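Local coordinates for CDGSH iron-sulfur domain-containing protein 3, mitochondrial (Homo sapiens, PDB 6AVJ), which carries two [2Fe-2S] clusters, can pass them to the apoferredoxins FDX1 and FDX2, and contributes to iron and reactive oxygen species homeostasis in mitochondria, at residues K9-V14 / G76-E81; L50-Q55 / R70-D75. The protein carries 2 engineered substitutions. One frame throughout, in Å; residues are numbered along the deposited sequence.

Contact 1: residues K9-V14 / G76-E81; sequences KTPIKV and GTCRSE. Engineered in segment 76-81: C78 (natural residue His). With FES (Fe2/s2 (inorganic) cluster), chain E.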
ATOM      1  N   LYS A   9       6.015   6.279  -5.260  1.00 11.36           N
ATOM      2  CA  LYS A   9       6.579   5.541  -6.377  1.00 13.83           C
ATOM      3  C   LYS A   9       7.756   4.681  -5.979  1.00 13.24           C
ATOM      4  O   LYS A   9       8.409   4.115  -6.850  1.00 15.39           O
ATOM      5  CB  LYS A   9       7.019   6.491  -7.491  1.00 20.72           C
ATOM      6  CG  LYS A   9       5.870   7.137  -8.214  1.00 24.04           C
ATOM      7  CD  LYS A   9       6.465   7.987  -9.351  1.00 27.07           C
ATOM      8  CE  LYS A   9       5.479   8.960  -9.820  1.00 27.75           C
ATOM      9  NZ  LYS A   9       6.109   9.935 -10.794  1.00 35.85           N
ATOM     10  N   THR A  10       8.036   4.556  -4.688  1.00 13.20           N
ATOM     11  CA  THR A  10       9.050   3.620  -4.197  1.00 15.78           C
ATOM     12  C   THR A  10       8.476   2.960  -2.953  1.00 14.71           C
ATOM     13  O   THR A  10       7.812   3.642  -2.148  1.00 11.36           O
ATOM     14  CB  THR A  10      10.369   4.331  -3.828  1.00 21.70           C
ATOM     15  OG1 THR A  10      10.108   5.290  -2.812  1.00 26.00           O
ATOM     16  CG2 THR A  10      10.882   5.088  -4.974  1.00 22.55           C
ATOM     17  N   PRO A  11       8.745   1.666  -2.756  1.00 13.02           N
ATOM     18  CA  PRO A  11       8.169   0.939  -1.617  1.00 14.33           C
ATOM     19  C   PRO A  11       8.764   1.429  -0.312  1.00 14.26           C
ATOM     20  O   PRO A  11       9.789   2.094  -0.302  1.00 14.26           O
ATOM     21  CB  PRO A  11       8.569  -0.529  -1.889  1.00 13.90           C
ATOM     22  CG  PRO A  11       9.815  -0.434  -2.730  1.00 12.24           C
ATOM     23  CD  PRO A  11       9.577   0.799  -3.616  1.00 11.83           C
ATOM     24  N   ILE A  12       8.130   1.067   0.802  1.00 10.79           N
ATOM     25  CA  ILE A  12       8.653   1.379   2.121  1.00 11.33           C
ATOM     26  C   ILE A  12       9.066   0.078   2.801  1.00 17.52           C
ATOM     27  O   ILE A  12       8.288  -0.881   2.880  1.00 12.96           O
ATOM     28  CB  ILE A  12       7.652   2.178   2.982  1.00 13.20           C
ATOM     29  CG1 ILE A  12       7.470   3.554   2.360  1.00 14.40           C
ATOM     30  CG2 ILE A  12       8.191   2.364   4.384  1.00 15.62           C
ATOM     31  CD1 ILE A  12       6.225   4.282   2.865  1.00 14.94           C
ATOM     32  N   LYS A  13      10.297   0.042   3.269  1.00 14.15           N
ATOM     33  CA  LYS A  13      10.787  -1.126   3.988  1.00 15.70           C
ATOM     34  C   LYS A  13      10.315  -1.044   5.422  1.00 14.30           C
ATOM     35  O   LYS A  13      10.416   0.011   6.045  1.00 17.26           O
ATOM     36  CB  LYS A  13      12.320  -1.188   3.940  1.00 21.33           C
ATOM     37  CG  LYS A  13      12.897  -1.316   2.571  1.00 22.24           C
ATOM     38  CD  LYS A  13      14.348  -1.787   2.618  1.00 32.32           C
ATOM     39  CE  LYS A  13      15.052  -1.637   1.259  1.00 47.67           C
ATOM     40  NZ  LYS A  13      15.657  -0.264   1.021  1.00 52.14           N
ATOM     41  N   VAL A  14       9.798  -2.157   5.953  1.00 13.52           N
ATOM     42  CA  VAL A  14       9.280  -2.185   7.316  1.00 11.01           C
ATOM     43  C   VAL A  14       9.736  -3.485   7.971  1.00 13.21           C
ATOM     44  O   VAL A  14       9.778  -4.555   7.336  1.00 10.59           O
ATOM     45  CB  VAL A  14       7.733  -2.068   7.382  1.00 19.06           C
ATOM     46  CG1 VAL A  14       7.238  -0.842   6.725  1.00 20.52           C
ATOM     47  CG2 VAL A  14       7.109  -3.183   6.714  1.00 22.07           C
ATOM     48  N   GLY A  76       7.803  -4.877  -7.677  1.00  8.33           N
ATOM     49  CA  GLY A  76       8.578  -4.225  -8.712  1.00  9.65           C
ATOM     50  C   GLY A  76       7.764  -3.644  -9.854  1.00 11.95           C
ATOM     51  O   GLY A  76       8.352  -3.070 -10.782  1.00 11.04           O
ATOM     52  N   THR A  77       6.437  -3.757  -9.796  1.00 10.97           N
ATOM     53  CA  THR A  77       5.568  -3.043 -10.738  1.00 12.05           C
ATOM     54  C   THR A  77       5.861  -1.546 -10.718  1.00 13.67           C
ATOM     55  O   THR A  77       5.799  -0.888 -11.759  1.00 13.76           O
ATOM     56  CB  THR A  77       4.086  -3.308 -10.413  1.00 11.18           C
ATOM     57  OG1 THR A  77       3.830  -4.697 -10.494  1.00 10.95           O
ATOM     58  CG2 THR A  77       3.141  -2.624 -11.407  1.00 15.01           C
ATOM     59  N   CYS A  78       6.193  -0.995  -9.543  1.00 11.10           N
ATOM     60  CA  CYS A  78       6.652   0.397  -9.436  1.00 12.27           C
ATOM     61  C   CYS A  78       7.828   0.710 -10.333  1.00 15.05           C
ATOM     62  O   CYS A  78       8.072   1.887 -10.611  1.00 13.69           O
ATOM     63  CB  CYS A  78       7.087   0.746  -7.994  1.00 13.15           C
ATOM     64  SG  CYS A  78       8.198  -0.529  -7.244  1.00 11.24           S
ATOM     65  N   ARG A  79       8.557  -0.301 -10.773  1.00 10.36           N
ATOM     66  CA  ARG A  79       9.707  -0.075 -11.638  1.00 10.88           C
ATOM     67  C   ARG A  79       9.312   0.162 -13.099  1.00 19.99           C
ATOM     68  O   ARG A  79      10.119   0.620 -13.898  1.00 23.84           O
ATOM     69  CB  ARG A  79      10.700  -1.220 -11.493  1.00 17.42           C
ATOM     70  CG  ARG A  79      11.261  -1.296 -10.087  1.00 17.82           C
ATOM     71  CD  ARG A  79      12.379  -2.309  -9.932  1.00 24.63           C
ATOM     72  NE  ARG A  79      13.303  -1.898  -8.888  1.00 27.22           N
ATOM     73  CZ  ARG A  79      13.117  -2.102  -7.589  1.00 36.69           C
ATOM     74  NH1 ARG A  79      12.041  -2.735  -7.136  1.00 28.52           N
ATOM     75  NH2 ARG A  79      14.028  -1.675  -6.733  1.00 42.11           N
ATOM     76  N   SER A  80       8.067  -0.138 -13.437  1.00 16.18           N
ATOM     77  CA  SER A  80       7.572   0.085 -14.788  1.00 21.62           C
ATOM     78  C   SER A  80       7.572   1.575 -15.128  1.00 21.66           C
ATOM     79  O   SER A  80       7.518   2.439 -14.249  1.00 17.55           O
ATOM     80  CB  SER A  80       6.155  -0.479 -14.928  1.00 15.02           C
ATOM     81  OG  SER A  80       5.194   0.274 -14.203  1.00 19.85           O
ATOM     82  N   GLU A  81       7.661   1.886 -16.433  1.00 27.35           N
ATOM     83  CA  GLU A  81       7.516   3.281 -16.857  1.00 19.28           C
ATOM     84  C   GLU A  81       6.126   3.791 -16.544  1.00 23.17           C
ATOM     85  O   GLU A  81       5.929   4.965 -16.185  1.00 21.41           O
ATOM     86  CB  GLU A  81       7.812   3.409 -18.345  1.00 22.66           C
ATOM     87  CG  GLU A  81       9.266   3.191 -18.683  1.00 25.68           C
ATOM     88  CD  GLU A  81      10.168   4.233 -18.048  1.00 27.39           C
ATOM     89  OE1 GLU A  81       9.995   5.445 -18.336  1.00 26.04           O
ATOM     90  OE2 GLU A  81      11.035   3.863 -17.235  1.00 26.53           O
TER
HETATM   91 FE1  FES E 202       6.729  -1.592  -5.698  1.00 10.84          FE
HETATM   92 FE2  FES E 202       4.048  -0.887  -5.627  1.00 10.85          FE
HETATM   93  S1  FES E 202       5.761   0.080  -4.589  1.00 10.82           S
HETATM   94  S2  FES E 202       5.009  -2.589  -6.657  1.00 10.04           S
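C78 meets the loop before strand 12-16 at two points. Its CB lies 3.8 Å from K9 O, and its SG lies 4.1 Å from P11 CD. Neither approach is a hydrogen bond; both are van der Waals contacts beside a [2Fe-2S] cluster. C78 is an engineered residue that replaces the natural histidine. Its SG binds FE1 of the cluster at 2.4 Å. The first torsion (chi1 47°) sets the sulfur between the backbone N and the carbonyl carbon, so that it faces the iron and the proline ring. C74 is the other protein ligand of FE1. P11 also lies against the cluster, with CB 3.9 Å from the bridging sulfide S1.

The 76-81 segment continues the CDGSH-type motif of the NEET fold, which here reads C74-D75-G76-T77-C78, the last position being histidine in the natural protein. The backbone of G76 and T77 passes close to the second sulfide, with T77 N 3.6 Å from S2. G76 has a positive phi of 85° that begins a turn, and R79 N bonds back to G76 O.

Further out, T77 O accepts two bonds. One comes from S80 N and one from S80 OG, the latter at 2.8 Å and nearly in line with the carbonyl. The same hydroxyl caps helix 81-84 by bonding V83 N. T77 OG1 is held by D75 OD1. Q84 reaches both segments: its NE2 bonds C78 O, and its backbone O accepts from K9 NZ. In the 9-14 segment, T10 O accepts a bond from T64 OG1, and farther on I12 pairs with L62 in the antiparallel ladder of strands 12-16 and 58-62.

Contact 2: residues L50-Q55 / R70-D75; sequences LKFKAQ and RPPYCD. With FES (Fe2/s2 (inorganic) cluster), chain E.
L50 and P72 mark the nearest backbone approach, with their CA atoms 7.3 Å apart, and no hydrogen bond crosses. The contact sets strand 50-53, paired with strand 21-24, against the cluster-binding loop of the second CDGSH-type motif. A cis peptide bond precedes P72, whose CB points toward the strand.

With chi1 at -177°, L50 extends away from its own backbone N, and its CD2 branch reaches the P71-P72 pair, 3.9 Å from P72 CD and 4.1 Å from P71 CB. The L50 and P72 side chains cross at about a right angle.

F52 offers a ring face to the same proline. P72 CG makes a CH-pi contact, 4.2 Å from the ring centroid and 17° off the normal, displaced toward CE1. The Y73 ring meets the same carbon from another side, roughly at a right angle to the first approach, with P72 CG over its centre. L62 also packs on P72.

Beyond the prolines the loop runs to the metal. D75 OD2 accepts a bond from Q69 N, while D75 OD1 lies 3.6 Å from sulfide S2. C74 SG binds FE1 at 2.4 Å.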
ATOM      1  N   LEU A  50      -6.100  -4.149   3.657  1.00 10.92           N
ATOM      2  CA  LEU A  50      -5.794  -5.579   3.583  1.00 11.18           C
ATOM      3  C   LEU A  50      -5.173  -5.991   4.912  1.00 10.26           C
ATOM      4  O   LEU A  50      -4.009  -5.700   5.198  1.00 10.13           O
ATOM      5  CB  LEU A  50      -4.885  -5.871   2.387  1.00 12.76           C
ATOM      6  CG  LEU A  50      -4.545  -7.369   2.156  1.00 14.82           C
ATOM      7  CD1 LEU A  50      -5.756  -8.040   1.612  1.00 22.14           C
ATOM      8  CD2 LEU A  50      -3.411  -7.540   1.119  1.00 19.93           C
ATOM      9  N   LYS A  51      -5.963  -6.648   5.757  1.00 11.25           N
ATOM     10  CA  LYS A  51      -5.469  -7.053   7.069  1.00 13.68           C
ATOM     11  C   LYS A  51      -4.629  -8.319   6.924  1.00 14.34           C
ATOM     12  O   LYS A  51      -5.029  -9.268   6.232  1.00 14.33           O
ATOM     13  CB  LYS A  51      -6.631  -7.266   8.050  1.00 17.89           C
ATOM     14  CG  LYS A  51      -6.192  -7.498   9.512  1.00 19.65           C
ATOM     15  CD  LYS A  51      -7.376  -7.513  10.520  1.00 24.66           C
ATOM     16  CE  LYS A  51      -8.249  -8.700  10.268  1.00 30.87           C
ATOM     17  NZ  LYS A  51      -9.317  -8.816  11.314  1.00 38.59           N
ATOM     18  N   PHE A  52      -3.445  -8.325   7.550  1.00 12.17           N
ATOM     19  CA  PHE A  52      -2.591  -9.514   7.535  1.00 11.21           C
ATOM     20  C   PHE A  52      -1.803  -9.616   8.835  1.00 14.42           C
ATOM     21  O   PHE A  52      -1.522  -8.626   9.508  1.00 15.09           O
ATOM     22  CB  PHE A  52      -1.624  -9.589   6.338  1.00 15.58           C
ATOM     23  CG  PHE A  52      -0.535  -8.532   6.325  1.00 13.27           C
ATOM     24  CD1 PHE A  52      -0.823  -7.231   5.932  1.00 13.31           C
ATOM     25  CD2 PHE A  52       0.772  -8.837   6.700  1.00 16.50           C
ATOM     26  CE1 PHE A  52       0.168  -6.262   5.887  1.00 13.70           C
ATOM     27  CE2 PHE A  52       1.763  -7.840   6.687  1.00 12.04           C
ATOM     28  CZ  PHE A  52       1.465  -6.586   6.269  1.00 12.20           C
ATOM     29  N   LYS A  53      -1.458 -10.839   9.190  1.00 14.81           N
ATOM     30  CA  LYS A  53      -0.727 -11.097  10.429  1.00 18.02           C
ATOM     31  C   LYS A  53       0.629 -11.636  10.027  1.00 16.36           C
ATOM     32  O   LYS A  53       0.707 -12.601   9.263  1.00 19.41           O
ATOM     33  CB  LYS A  53      -1.435 -12.111  11.330  1.00 23.03           C
ATOM     34  CG  LYS A  53      -0.621 -12.429  12.629  1.00 25.30           C
ATOM     35  CD  LYS A  53      -1.334 -13.366  13.624  1.00 26.96           C
ATOM     36  CE  LYS A  53      -2.466 -12.676  14.350  1.00 30.77           C
ATOM     37  NZ  LYS A  53      -2.900 -13.498  15.509  1.00 41.33           N
ATOM     38  N   ALA A  54       1.679 -11.023  10.528  1.00 14.75           N
ATOM     39  CA  ALA A  54       3.021 -11.423  10.130  1.00 17.32           C
ATOM     40  C   ALA A  54       3.336 -12.786  10.712  1.00 15.29           C
ATOM     41  O   ALA A  54       3.140 -13.000  11.900  1.00 17.00           O
ATOM     42  CB  ALA A  54       4.059 -10.418  10.632  1.00 14.17           C
ATOM     43  N   GLN A  55       3.882 -13.680   9.894  1.00 17.22           N
ATOM     44  CA  GLN A  55       4.216 -15.014  10.370  1.00 22.25           C
ATOM     45  C   GLN A  55       5.645 -15.107  10.877  1.00 23.55           C
ATOM     46  O   GLN A  55       5.947 -16.016  11.653  1.00 23.14           O
ATOM     47  CB  GLN A  55       3.997 -16.042   9.255  1.00 25.13           C
ATOM     48  CG  GLN A  55       2.558 -16.060   8.681  1.00 35.41           C
ATOM     49  CD  GLN A  55       1.528 -16.569   9.665  1.00 38.43           C
ATOM     50  OE1 GLN A  55       1.436 -17.772   9.916  1.00 40.62           O
ATOM     51  NE2 GLN A  55       0.725 -15.657  10.215  1.00 35.94           N
ATOM     52  N   ARG A  70       1.126  -8.706  -6.161  1.00 13.22           N
ATOM     53  CA  ARG A  70       1.229  -9.573  -4.993  1.00 13.48           C
ATOM     54  C   ARG A  70       1.070  -8.763  -3.690  1.00 13.19           C
ATOM     55  O   ARG A  70       1.966  -8.735  -2.856  1.00 12.33           O
ATOM     56  CB  ARG A  70       2.563 -10.329  -5.020  1.00 16.80           C
ATOM     57  CG  ARG A  70       2.794 -11.101  -6.315  1.00 26.11           C
ATOM     58  CD  ARG A  70       4.051 -11.955  -6.299  1.00 36.70           C
ATOM     59  NE  ARG A  70       4.042 -12.920  -7.397  1.00 42.62           N
ATOM     60  CZ  ARG A  70       5.100 -13.618  -7.800  1.00 37.86           C
ATOM     61  NH1 ARG A  70       6.271 -13.466  -7.196  1.00 40.34           N
ATOM     62  NH2 ARG A  70       4.987 -14.465  -8.811  1.00 25.91           N
ATOM     63  N   PRO A  71      -0.075  -8.103  -3.521  1.00 13.63           N
ATOM     64  CA  PRO A  71      -0.296  -7.299  -2.329  1.00  9.87           C
ATOM     65  C   PRO A  71      -0.221  -8.153  -1.084  1.00 11.67           C
ATOM     66  O   PRO A  71      -0.690  -9.302  -1.076  1.00 12.52           O
ATOM     67  CB  PRO A  71      -1.715  -6.756  -2.539  1.00 12.54           C
ATOM     68  CG  PRO A  71      -2.355  -7.811  -3.374  1.00 17.65           C
ATOM     69  CD  PRO A  71      -1.304  -8.231  -4.318  1.00 16.77           C
ATOM     70  N   PRO A  72       0.275  -7.595   0.035  1.00 11.90           N
ATOM     71  CA  PRO A  72       0.656  -6.177   0.247  1.00 10.21           C
ATOM     72  C   PRO A  72       2.086  -5.817  -0.226  1.00  8.17           C
ATOM     73  O   PRO A  72       2.539  -4.689  -0.028  1.00 10.45           O
ATOM     74  CB  PRO A  72       0.561  -6.061   1.755  1.00  8.35           C
ATOM     75  CG  PRO A  72       1.105  -7.365   2.192  1.00 11.22           C
ATOM     76  CD  PRO A  72       0.389  -8.344   1.287  1.00 13.38           C
ATOM     77  N   TYR A  73       2.808  -6.777  -0.795  1.00 10.13           N
ATOM     78  CA  TYR A  73       4.247  -6.630  -0.989  1.00  9.56           C
ATOM     79  C   TYR A  73       4.557  -5.956  -2.326  1.00 13.62           C
ATOM     80  O   TYR A  73       3.842  -6.137  -3.318  1.00 10.52           O
ATOM     81  CB  TYR A  73       4.952  -7.991  -0.969  1.00 12.76           C
ATOM     82  CG  TYR A  73       4.670  -8.756   0.300  1.00 16.30           C
ATOM     83  CD1 TYR A  73       5.252  -8.358   1.465  1.00 15.19           C
ATOM     84  CD2 TYR A  73       3.776  -9.832   0.331  1.00 17.65           C
ATOM     85  CE1 TYR A  73       5.027  -9.022   2.658  1.00 20.92           C
ATOM     86  CE2 TYR A  73       3.515 -10.514   1.564  1.00 17.23           C
ATOM     87  CZ  TYR A  73       4.169 -10.075   2.714  1.00 21.72           C
ATOM     88  OH  TYR A  73       3.994 -10.668   3.956  1.00 27.09           O
ATOM     89  N   CYS A  74       5.670  -5.243  -2.337  1.00  8.78           N
ATOM     90  CA  CYS A  74       6.237  -4.681  -3.566  1.00  9.57           C
ATOM     91  C   CYS A  74       6.668  -5.828  -4.461  1.00 11.89           C
ATOM     92  O   CYS A  74       7.351  -6.748  -4.008  1.00 13.03           O
ATOM     93  CB  CYS A  74       7.464  -3.813  -3.251  1.00 10.21           C
ATOM     94  SG  CYS A  74       8.252  -3.089  -4.717  1.00  8.93           S
ATOM     95  N   ASP A  75       6.227  -5.814  -5.704  1.00 10.85           N
ATOM     96  CA  ASP A  75       6.701  -6.809  -6.656  1.00  9.87           C
ATOM     97  C   ASP A  75       7.433  -6.149  -7.809  1.00  9.89           C
ATOM     98  O   ASP A  75       7.610  -6.775  -8.853  1.00 10.21           O
ATOM     99  CB  ASP A  75       5.554  -7.686  -7.165  1.00 10.57           C
ATOM    100  CG  ASP A  75       4.617  -6.962  -8.112  1.00 16.39           C
ATOM    101  OD1 ASP A  75       4.754  -5.725  -8.333  1.00  8.80           O
ATOM    102  OD2 ASP A  75       3.693  -7.634  -8.640  1.00 14.44           O
TER
HETATM  103 FE1  FES E 202       6.729  -1.592  -5.698  1.00 10.84          FE
HETATM  104 FE2  FES E 202       4.048  -0.887  -5.627  1.00 10.85          FE
HETATM  105  S1  FES E 202       5.761   0.080  -4.589  1.00 10.82           S
HETATM  106  S2  FES E 202       5.009  -2.589  -6.657  1.00 10.04           S

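Overall arrangement
Contacts 1 and 2 share the loop between strand 58-62 and helix 81-84, and both touch the same [2Fe-2S] cluster. Both are partly buried. In contact 1 the metal ligand itself touches the other segment: C78 binds the iron, while the K9 carbonyl and the P11 ring pack against its side chain. Contact 2 is apolar, and its ligand C74 lies away from the residues that touch. The L50 side chain is about 8 Å from the other cluster. The two contacts meet where P11 CG packs 3.7 Å from C74 SG. Contact 1 joins the loop to the residues leading into strand 12-16, and contact 2 joins it to strand 50-53 of the other sheet.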